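Local coordinates for protein 3' terminal uridylyl transferase (Trypanosoma brucei, PDB 5HZD) that adds uridines from UTP to the 3'-hydroxyl of guide RNAs, ribosomal RNAs and some mRNAs during mitochondrial RNA editing, at residues 333-336 with 337-340; 326-329 with 330-333; 488-491 with 492-495. All blocks are in the same frame, centred on the assembly; numbering follows the deposited sequence.

Overall arrangement
This piece of the longer protein holds the zinc finger and the catalytic region, and its three contacts are local and run in series along the chain, none nested or crossing. Contact 2 (326-329 with 330-333) folds the connection that leaves helix 310-324 into a compact turn. Contact 1 (333-336 with 337-340) follows directly, sharing Tyr333, and starts helix 336-349. The two also touch directly: Asn327 ND2 probably bonds Ser336 OG at 2.8 Å, and Phe334 O probably accepts from Asn328 N. Contact 3 lies much later, on helix 481-497, its centre about 16 Å from the other two centres; it meets contact 2 through Val326 and Glu490, while contact 1 stays about 7 Å away at the nearest atoms.

Contact 1: residues 333-336 with 337-340; sequences YFTS and YAIN
Thr335 N-caps helix 336-349, whose first turn carries two residues of the UTP site, Ser336 and Tyr337. The cap is a side-chain bond: Ala338 N donates to Thr335 OG1 at 3.1 Å. With chi1 at 57°, OG1 sits between the backbone N and the carbonyl carbon of Thr335, turned back over the first turn to meet that N-H. Thr335 O takes the next bond, from Ile339 N, and Asn340 N follows on Ser336 O, so the capping bond passes directly into the i to i+4 ladder. Ser336 OG is held elsewhere, bonding Asn327 ND2, with a weak bond from Lys318 NZ, another UTP-site residue. The Tyr337 side chain packs against Asn296, also of the UTP site, and Leu300 of helix 292-304, and against Pro468 of the nucleotide recognition motif. Next to the cap, Phe334 supplies an apolar contact between the loop and the helix. Its side chain crosses that of Ile339 at about a right angle, with CB 4.0 Å from Ile339 CD1. Ile465 and Ile479 also touch the Phe334 side chain, whose ring meets the helix obliquely where Phe334 CD1 lies 3.8 Å from Ala338 CB.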
ATOM      1  N   TYR A 333       5.586   7.098 -14.543  1.00 17.88           N
ATOM      2  CA  TYR A 333       5.833   5.671 -14.725  1.00 16.58           C
ATOM      3  C   TYR A 333       4.778   4.902 -13.938  1.00 20.32           C
ATOM      4  O   TYR A 333       3.728   5.472 -13.562  1.00 22.95           O
ATOM      5  CB  TYR A 333       7.255   5.282 -14.336  1.00 16.86           C
ATOM      6  CG  TYR A 333       8.310   5.851 -15.268  1.00 17.96           C
ATOM      7  CD1 TYR A 333       8.711   5.153 -16.399  1.00 19.94           C
ATOM      8  CD2 TYR A 333       8.891   7.085 -15.006  1.00 18.81           C
ATOM      9  CE1 TYR A 333       9.672   5.665 -17.255  1.00 24.38           C
ATOM     10  CE2 TYR A 333       9.853   7.615 -15.856  1.00 22.27           C
ATOM     11  CZ  TYR A 333      10.238   6.890 -16.978  1.00 23.09           C
ATOM     12  OH  TYR A 333      11.195   7.414 -17.834  1.00 29.13           O
ATOM     13  N   PHE A 334       5.025   3.622 -13.670  1.00 14.48           N
ATOM     14  CA  PHE A 334       3.997   2.803 -13.024  1.00 11.91           C
ATOM     15  C   PHE A 334       3.932   3.023 -11.515  1.00 15.46           C
ATOM     16  O   PHE A 334       4.868   3.505 -10.881  1.00 17.95           O
ATOM     17  CB  PHE A 334       4.295   1.327 -13.265  1.00 13.38           C
ATOM     18  CG  PHE A 334       4.096   0.889 -14.677  1.00 16.19           C
ATOM     19  CD1 PHE A 334       2.879   1.065 -15.319  1.00 14.98           C
ATOM     20  CD2 PHE A 334       5.126   0.255 -15.359  1.00 17.89           C
ATOM     21  CE1 PHE A 334       2.692   0.644 -16.634  1.00 15.32           C
ATOM     22  CE2 PHE A 334       4.935  -0.182 -16.660  1.00 16.51           C
ATOM     23  CZ  PHE A 334       3.730   0.009 -17.301  1.00 16.63           C
ATOM     24  N   THR A 335       2.797   2.654 -10.945  1.00 15.09           N
ATOM     25  CA  THR A 335       2.640   2.605  -9.506  1.00 15.76           C
ATOM     26  C   THR A 335       2.997   1.216  -8.985  1.00 16.96           C
ATOM     27  O   THR A 335       3.126   0.240  -9.751  1.00 14.35           O
ATOM     28  CB  THR A 335       1.171   2.834  -9.147  1.00 14.11           C
ATOM     29  OG1 THR A 335       0.360   1.855  -9.819  1.00 14.53           O
ATOM     30  CG2 THR A 335       0.724   4.217  -9.563  1.00 17.42           C
ATOM     31  N   SER A 336       3.096   1.084  -7.673  1.00 13.46           N
ATOM     32  CA  SER A 336       3.322  -0.237  -7.097  1.00 13.41           C
ATOM     33  C   SER A 336       2.175  -1.185  -7.414  1.00 13.89           C
ATOM     34  O   SER A 336       2.386  -2.391  -7.650  1.00 13.61           O
ATOM     35  CB  SER A 336       3.536  -0.141  -5.589  1.00 15.47           C
ATOM     36  OG  SER A 336       4.765   0.551  -5.337  1.00 18.09           O
ATOM     37  N   TYR A 337       0.956  -0.669  -7.453  1.00 14.94           N
ATOM     38  CA  TYR A 337      -0.186  -1.492  -7.820  1.00 14.69           C
ATOM     39  C   TYR A 337      -0.002  -2.045  -9.235  1.00 13.79           C
ATOM     40  O   TYR A 337      -0.252  -3.233  -9.455  1.00 12.54           O
ATOM     41  CB  TYR A 337      -1.465  -0.644  -7.751  1.00 16.15           C
ATOM     42  CG  TYR A 337      -2.788  -1.366  -7.942  1.00 17.30           C
ATOM     43  CD1 TYR A 337      -3.092  -2.521  -7.244  1.00 16.79           C
ATOM     44  CD2 TYR A 337      -3.782  -0.811  -8.746  1.00 18.10           C
ATOM     45  CE1 TYR A 337      -4.346  -3.151  -7.387  1.00 18.00           C
ATOM     46  CE2 TYR A 337      -5.041  -1.424  -8.887  1.00 20.20           C
ATOM     47  CZ  TYR A 337      -5.310  -2.589  -8.208  1.00 21.31           C
ATOM     48  OH  TYR A 337      -6.559  -3.191  -8.357  1.00 21.93           O
ATOM     49  N   ALA A 338       0.437  -1.212 -10.172  1.00 12.22           N
ATOM     50  CA  ALA A 338       0.641  -1.676 -11.557  1.00 12.11           C
ATOM     51  C   ALA A 338       1.670  -2.817 -11.620  1.00 11.23           C
ATOM     52  O   ALA A 338       1.509  -3.794 -12.395  1.00 10.86           O
ATOM     53  CB  ALA A 338       1.079  -0.533 -12.436  1.00 11.78           C
ATOM     54  N   ILE A 339       2.739  -2.698 -10.832  1.00 10.91           N
ATOM     55  CA  ILE A 339       3.770  -3.744 -10.818  1.00 10.55           C
ATOM     56  C   ILE A 339       3.180  -5.045 -10.267  1.00 10.67           C
ATOM     57  O   ILE A 339       3.443  -6.117 -10.802  1.00 12.07           O
ATOM     58  CB  ILE A 339       5.013  -3.325 -10.004  1.00 11.45           C
ATOM     59  CG1 ILE A 339       5.626  -2.025 -10.558  1.00 13.39           C
ATOM     60  CG2 ILE A 339       6.116  -4.435 -10.056  1.00 10.79           C
ATOM     61  CD1 ILE A 339       5.979  -2.065 -12.056  1.00 16.12           C
ATOM     62  N   ASN A 340       2.365  -4.968  -9.208  1.00 11.49           N
ATOM     63  CA  ASN A 340       1.728  -6.187  -8.702  1.00 11.66           C
ATOM     64  C   ASN A 340       0.814  -6.813  -9.758  1.00 10.46           C
ATOM     65  O   ASN A 340       0.740  -8.048  -9.886  1.00 10.57           O
ATOM     66  CB  ASN A 340       0.916  -5.891  -7.436  1.00 11.42           C
ATOM     67  CG  ASN A 340       1.749  -5.919  -6.186  1.00 16.51           C
ATOM     68  OD1 ASN A 340       2.625  -6.758  -6.031  1.00 16.59           O
ATOM     69  ND2 ASN A 340       1.473  -4.993  -5.272  1.00 17.38           N
TER

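Contact 2: residues 326-329 with 330-333; sequences VNNS and VNGY
With CG anti to the backbone N (chi1 -173°), Asn328 reaches over the turn with its amide to meet Asn331, whose CG lies anti to its own carbonyl carbon. The two amides meet at 68° between planes, and Asn328 ND2 donates to Asn331 OD1 at 2.9 Å. The donor lies in the carbonyl plane of Asn331, on a lone pair, but OD1 sits off the amide plane of Asn328 and the bond is bent at hydrogen, 138°. Alongside, Val330 CG2 packs 3.6 Å from Asn328 OD1. The backbone forms a Schellman motif: Tyr333 N bonds Asn328 O at 3.2 Å and, inside it, Gly332 N bonds Ser329 O at 2.9 Å, with Gly332 at positive phi, where a side chain would press on the preceding carbonyl oxygen. Asn328 O also accepts from Asn331 N at 3.1 Å. A water bridges Ser329 OG and Val330 N. Tyr333 CB reaches Val326 O at 3.3 Å. These internal bonds shape the turn, while the Tyr333 side chain, packed on Lys483 and Val487, and Lys483 NZ, bonded to Asn331 O, tie it to helix 481-497. Asn328 is used twice: its backbone O takes Tyr333 N and Asn331 N from opposite faces and its ND2 holds Asn331 OD1, so one residue fixes both backbone and side chain of the turn.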
ATOM      1  N   VAL A 326      11.199   2.124 -12.842  1.00 16.39           N
ATOM      2  CA  VAL A 326       9.985   1.814 -13.604  1.00 16.63           C
ATOM      3  C   VAL A 326       8.726   2.028 -12.764  1.00 14.95           C
ATOM      4  O   VAL A 326       7.617   2.129 -13.278  1.00 16.10           O
ATOM      5  CB  VAL A 326      10.000   0.369 -14.142  1.00 19.24           C
ATOM      6  CG1 VAL A 326      11.257   0.097 -14.917  1.00 18.13           C
ATOM      7  CG2 VAL A 326       9.864  -0.615 -13.048  1.00 27.03           C
ATOM      8  N   ASN A 327       8.915   2.079 -11.438  1.00 16.34           N
ATOM      9  CA  ASN A 327       7.843   2.379 -10.488  1.00 18.59           C
ATOM     10  C   ASN A 327       8.176   3.773  -9.951  1.00 18.06           C
ATOM     11  O   ASN A 327       9.096   3.935  -9.158  1.00 21.32           O
ATOM     12  CB  ASN A 327       7.858   1.337  -9.366  1.00 16.58           C
ATOM     13  CG  ASN A 327       6.828   1.596  -8.258  1.00 17.65           C
ATOM     14  OD1 ASN A 327       6.279   2.688  -8.122  1.00 22.80           O
ATOM     15  ND2 ASN A 327       6.572   0.571  -7.454  1.00 19.72           N
ATOM     16  N   ASN A 328       7.452   4.780 -10.443  1.00 19.16           N
ATOM     17  CA  ASN A 328       7.750   6.183 -10.141  1.00 16.61           C
ATOM     18  C   ASN A 328       6.582   6.995 -10.689  1.00 17.17           C
ATOM     19  O   ASN A 328       6.719   7.718 -11.662  1.00 20.92           O
ATOM     20  CB  ASN A 328       9.048   6.596 -10.818  1.00 21.70           C
ATOM     21  CG  ASN A 328       9.490   7.974 -10.410  1.00 28.09           C
ATOM     22  OD1 ASN A 328       9.187   8.432  -9.302  1.00 32.19           O
ATOM     23  ND2 ASN A 328      10.217   8.648 -11.298  1.00 24.29           N
ATOM     24  N   SER A 329       5.408   6.831 -10.088  1.00 20.51           N
ATOM     25  CA  SER A 329       4.197   7.435 -10.650  1.00 18.90           C
ATOM     26  C   SER A 329       4.242   8.969 -10.736  1.00 22.88           C
ATOM     27  O   SER A 329       3.626   9.546 -11.636  1.00 24.93           O
ATOM     28  CB  SER A 329       2.948   6.988  -9.886  1.00 20.65           C
ATOM     29  OG  SER A 329       3.048   7.349  -8.508  1.00 27.05           O
ATOM     30  N   VAL A 330       4.960   9.626  -9.821  1.00 26.23           N
ATOM     31  CA  VAL A 330       5.021  11.098  -9.880  1.00 28.34           C
ATOM     32  C   VAL A 330       5.604  11.597 -11.191  1.00 29.72           C
ATOM     33  O   VAL A 330       5.309  12.712 -11.618  1.00 27.61           O
ATOM     34  CB  VAL A 330       5.763  11.771  -8.691  1.00 33.31           C
ATOM     35  CG1 VAL A 330       5.031  11.510  -7.378  1.00 37.05           C
ATOM     36  CG2 VAL A 330       7.236  11.352  -8.620  1.00 29.51           C
ATOM     37  N   ASN A 331       6.423  10.773 -11.838  1.00 22.36           N
ATOM     38  CA  ASN A 331       6.973  11.165 -13.127  1.00 21.48           C
ATOM     39  C   ASN A 331       6.378  10.378 -14.270  1.00 23.05           C
ATOM     40  O   ASN A 331       6.965  10.321 -15.339  1.00 25.69           O
ATOM     41  CB  ASN A 331       8.491  11.024 -13.142  1.00 22.50           C
ATOM     42  CG  ASN A 331       9.145  11.972 -12.179  1.00 27.85           C
ATOM     43  OD1 ASN A 331       9.890  11.563 -11.285  1.00 31.47           O
ATOM     44  ND2 ASN A 331       8.846  13.257 -12.338  1.00 31.27           N
ATOM     45  N   GLY A 332       5.229   9.759 -14.022  1.00 22.40           N
ATOM     46  CA  GLY A 332       4.435   9.168 -15.093  1.00 21.47           C
ATOM     47  C   GLY A 332       4.708   7.692 -15.346  1.00 22.65           C
ATOM     48  O   GLY A 332       4.142   7.086 -16.278  1.00 21.97           O
ATOM     49  N   TYR A 333       5.586   7.098 -14.543  1.00 17.88           N
ATOM     50  CA  TYR A 333       5.833   5.671 -14.725  1.00 16.58           C
ATOM     51  C   TYR A 333       4.778   4.902 -13.938  1.00 20.32           C
ATOM     52  O   TYR A 333       3.728   5.472 -13.562  1.00 22.95           O
ATOM     53  CB  TYR A 333       7.255   5.282 -14.336  1.00 16.86           C
ATOM     54  CG  TYR A 333       8.310   5.851 -15.268  1.00 17.96           C
ATOM     55  CD1 TYR A 333       8.711   5.153 -16.399  1.00 19.94           C
ATOM     56  CD2 TYR A 333       8.891   7.085 -15.006  1.00 18.81           C
ATOM     57  CE1 TYR A 333       9.672   5.665 -17.255  1.00 24.38           C
ATOM     58  CE2 TYR A 333       9.853   7.615 -15.856  1.00 22.27           C
ATOM     59  CZ  TYR A 333      10.238   6.890 -16.978  1.00 23.09           C
ATOM     60  OH  TYR A 333      11.195   7.414 -17.834  1.00 29.13           O
TER
HETATM   61  O   HOH W   1       5.614   8.358  -7.255  1.00 37.86           O

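Contact 3: residues 488-491 with 492-495; sequences RTEL and YRGL. With SO4 (sulfate ion), chain E.
Glu490 and Arg493 lie side by side on helix 481-497, pointing the same way, and form an i to i+3 salt bridge on one turn. Arg493 grips the carboxylate side-on with two nitrogens. NE donates to Glu490 OE1 at 2.9 Å and NH2 to Glu490 OE2 at 2.8 Å, both nearly straight (171° or better). Each oxygen is met on its syn side and lies close to the guanidinium plane, although the carboxylate is turned 28° from that plane. The geometry follows from the chains: Arg493 leaves with CG anti to the backbone N and bends at chi3, while Glu490 bends at chi2, which brings the carboxylate back to the NE edge. The paired bonds hold the guanidinium against rotation, and the negative carboxylate probably offsets its charge. Arg493 NH1 serves another partner, a sulfate probably from the crystallisation liquor, donating to its O2 at 2.9 Å; Arg39 NH2 also bonds this ion. Thr489 runs beside Arg493, its CG2 3.6 Å from Arg493 NH2. On another side of the helix, the Tyr492 side chain crosses Arg488 obliquely, with the ring and guanidinium planes 38° apart. The hydroxyl of Tyr492 is bonded to Arg41 NH1, and Arg488 NH2 makes a weak bond to Ser407 O. These side chains connect helix 481-497 to helices 37-47 and 385-409, while Glu490 and Leu491 touch Trp320 of helix 310-324. The backbone carries the ordinary i to i+4 ladder, in which Arg493 N bonds Thr489 O and Gly494 N bonds Glu490 O. Tyr492 N likewise binds Arg488 O, the same oxygen that lies 3.1 Å from Tyr492 CD2.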
ATOM      1  N   ARG A 488      11.451  -1.096 -20.967  1.00 13.71           N
ATOM      2  CA  ARG A 488      11.961  -2.311 -21.595  1.00 15.14           C
ATOM      3  C   ARG A 488      13.426  -2.537 -21.247  1.00 15.69           C
ATOM      4  O   ARG A 488      13.841  -3.682 -21.059  1.00 15.41           O
ATOM      5  CB  ARG A 488      11.796  -2.275 -23.115  1.00 18.07           C
ATOM      6  CG  ARG A 488      10.324  -2.280 -23.600  1.00 16.71           C
ATOM      7  CD  ARG A 488       9.513  -3.508 -23.144  1.00 19.91           C
ATOM      8  NE  ARG A 488      10.032  -4.756 -23.708  1.00 20.46           N
ATOM      9  CZ  ARG A 488       9.765  -5.220 -24.933  1.00 20.58           C
ATOM     10  NH1 ARG A 488       8.984  -4.545 -25.789  1.00 20.66           N
ATOM     11  NH2 ARG A 488      10.276  -6.382 -25.315  1.00 21.52           N
ATOM     12  N   THR A 489      14.222  -1.469 -21.206  1.00 14.38           N
ATOM     13  CA  THR A 489      15.640  -1.580 -20.823  1.00 14.67           C
ATOM     14  C   THR A 489      15.786  -2.272 -19.481  1.00 14.30           C
ATOM     15  O   THR A 489      16.598  -3.212 -19.338  1.00 14.98           O
ATOM     16  CB  THR A 489      16.337  -0.206 -20.692  1.00 15.03           C
ATOM     17  OG1 THR A 489      16.341   0.452 -21.964  1.00 16.10           O
ATOM     18  CG2 THR A 489      17.787  -0.354 -20.259  1.00 20.23           C
ATOM     19  N   GLU A 490      15.002  -1.811 -18.507  1.00 13.90           N
ATOM     20  CA  GLU A 490      15.085  -2.380 -17.161  1.00 13.59           C
ATOM     21  C   GLU A 490      14.603  -3.830 -17.098  1.00 15.55           C
ATOM     22  O   GLU A 490      15.135  -4.625 -16.297  1.00 15.95           O
ATOM     23  CB  GLU A 490      14.364  -1.502 -16.128  1.00 13.51           C
ATOM     24  CG  GLU A 490      14.934  -0.063 -16.024  1.00 15.52           C
ATOM     25  CD  GLU A 490      16.447   0.001 -15.787  1.00 18.69           C
ATOM     26  OE1 GLU A 490      17.014  -0.864 -15.066  1.00 20.53           O
ATOM     27  OE2 GLU A 490      17.107   0.929 -16.349  1.00 22.96           O
ATOM     28  N   LEU A 491      13.635  -4.203 -17.931  1.00 14.20           N
ATOM     29  CA  LEU A 491      13.203  -5.608 -17.934  1.00 13.29           C
ATOM     30  C   LEU A 491      14.331  -6.487 -18.490  1.00 15.41           C
ATOM     31  O   LEU A 491      14.589  -7.577 -17.950  1.00 15.95           O
ATOM     32  CB  LEU A 491      11.922  -5.744 -18.751  1.00 14.79           C
ATOM     33  CG  LEU A 491      10.707  -5.144 -18.055  1.00 12.56           C
ATOM     34  CD1 LEU A 491       9.601  -4.905 -19.077  1.00 13.76           C
ATOM     35  CD2 LEU A 491      10.194  -6.057 -16.932  1.00 12.53           C
ATOM     36  N   TYR A 492      15.033  -6.029 -19.532  1.00 15.74           N
ATOM     37  CA  TYR A 492      16.169  -6.810 -20.033  1.00 16.82           C
ATOM     38  C   TYR A 492      17.239  -6.891 -18.966  1.00 15.48           C
ATOM     39  O   TYR A 492      17.859  -7.943 -18.801  1.00 17.38           O
ATOM     40  CB  TYR A 492      16.816  -6.186 -21.288  1.00 15.08           C
ATOM     41  CG  TYR A 492      15.964  -6.154 -22.514  1.00 17.17           C
ATOM     42  CD1 TYR A 492      15.416  -7.319 -23.031  1.00 16.44           C
ATOM     43  CD2 TYR A 492      15.753  -4.957 -23.188  1.00 15.49           C
ATOM     44  CE1 TYR A 492      14.635  -7.290 -24.184  1.00 21.81           C
ATOM     45  CE2 TYR A 492      14.971  -4.908 -24.336  1.00 18.65           C
ATOM     46  CZ  TYR A 492      14.428  -6.075 -24.829  1.00 19.80           C
ATOM     47  OH  TYR A 492      13.642  -6.043 -25.963  1.00 22.18           O
ATOM     48  N   ARG A 493      17.494  -5.782 -18.253  1.00 15.01           N
ATOM     49  CA  ARG A 493      18.542  -5.740 -17.252  1.00 18.34           C
ATOM     50  C   ARG A 493      18.201  -6.719 -16.123  1.00 17.72           C
ATOM     51  O   ARG A 493      19.090  -7.445 -15.641  1.00 19.08           O
ATOM     52  CB  ARG A 493      18.716  -4.323 -16.717  1.00 18.39           C
ATOM     53  CG  ARG A 493      20.005  -4.146 -15.960  1.00 20.80           C
ATOM     54  CD  ARG A 493      20.148  -2.844 -15.199  1.00 24.86           C
ATOM     55  NE  ARG A 493      19.630  -1.664 -15.882  1.00 32.49           N
ATOM     56  CZ  ARG A 493      20.294  -0.895 -16.746  1.00 29.31           C
ATOM     57  NH1 ARG A 493      21.552  -1.148 -17.129  1.00 32.20           N
ATOM     58  NH2 ARG A 493      19.665   0.149 -17.251  1.00 26.36           N
ATOM     59  N   GLY A 494      16.932  -6.777 -15.733  1.00 15.30           N
ATOM     60  CA  GLY A 494      16.536  -7.710 -14.685  1.00 16.53           C
ATOM     61  C   GLY A 494      16.755  -9.158 -15.094  1.00 17.70           C
ATOM     62  O   GLY A 494      17.247  -9.964 -14.297  1.00 19.42           O
ATOM     63  N   LEU A 495      16.392  -9.485 -16.336  1.00 15.68           N
ATOM     64  CA  LEU A 495      16.544 -10.831 -16.881  1.00 14.96           C
ATOM     65  C   LEU A 495      18.006 -11.243 -16.808  1.00 19.39           C
ATOM     66  O   LEU A 495      18.340 -12.316 -16.300  1.00 20.64           O
ATOM     67  CB  LEU A 495      16.095 -10.851 -18.336  1.00 16.89           C
ATOM     68  CG  LEU A 495      16.197 -12.180 -19.063  1.00 17.22           C
ATOM     69  CD1 LEU A 495      15.239 -13.176 -18.414  1.00 26.18           C
ATOM     70  CD2 LEU A 495      15.852 -12.009 -20.534  1.00 23.15           C
TER
HETATM   71  S   SO4 E 704      24.610  -2.859 -17.269  1.00 47.21           S
HETATM   72  O1  SO4 E 704      24.399  -1.480 -17.711  1.00 50.02           O
HETATM   73  O2  SO4 E 704      23.332  -3.471 -16.880  1.00 39.12           O
HETATM   74  O3  SO4 E 704      25.515  -2.850 -16.118  1.00 49.99           O
HETATM   75  O4  SO4 E 704      25.209  -3.614 -18.371  1.00 49.33           O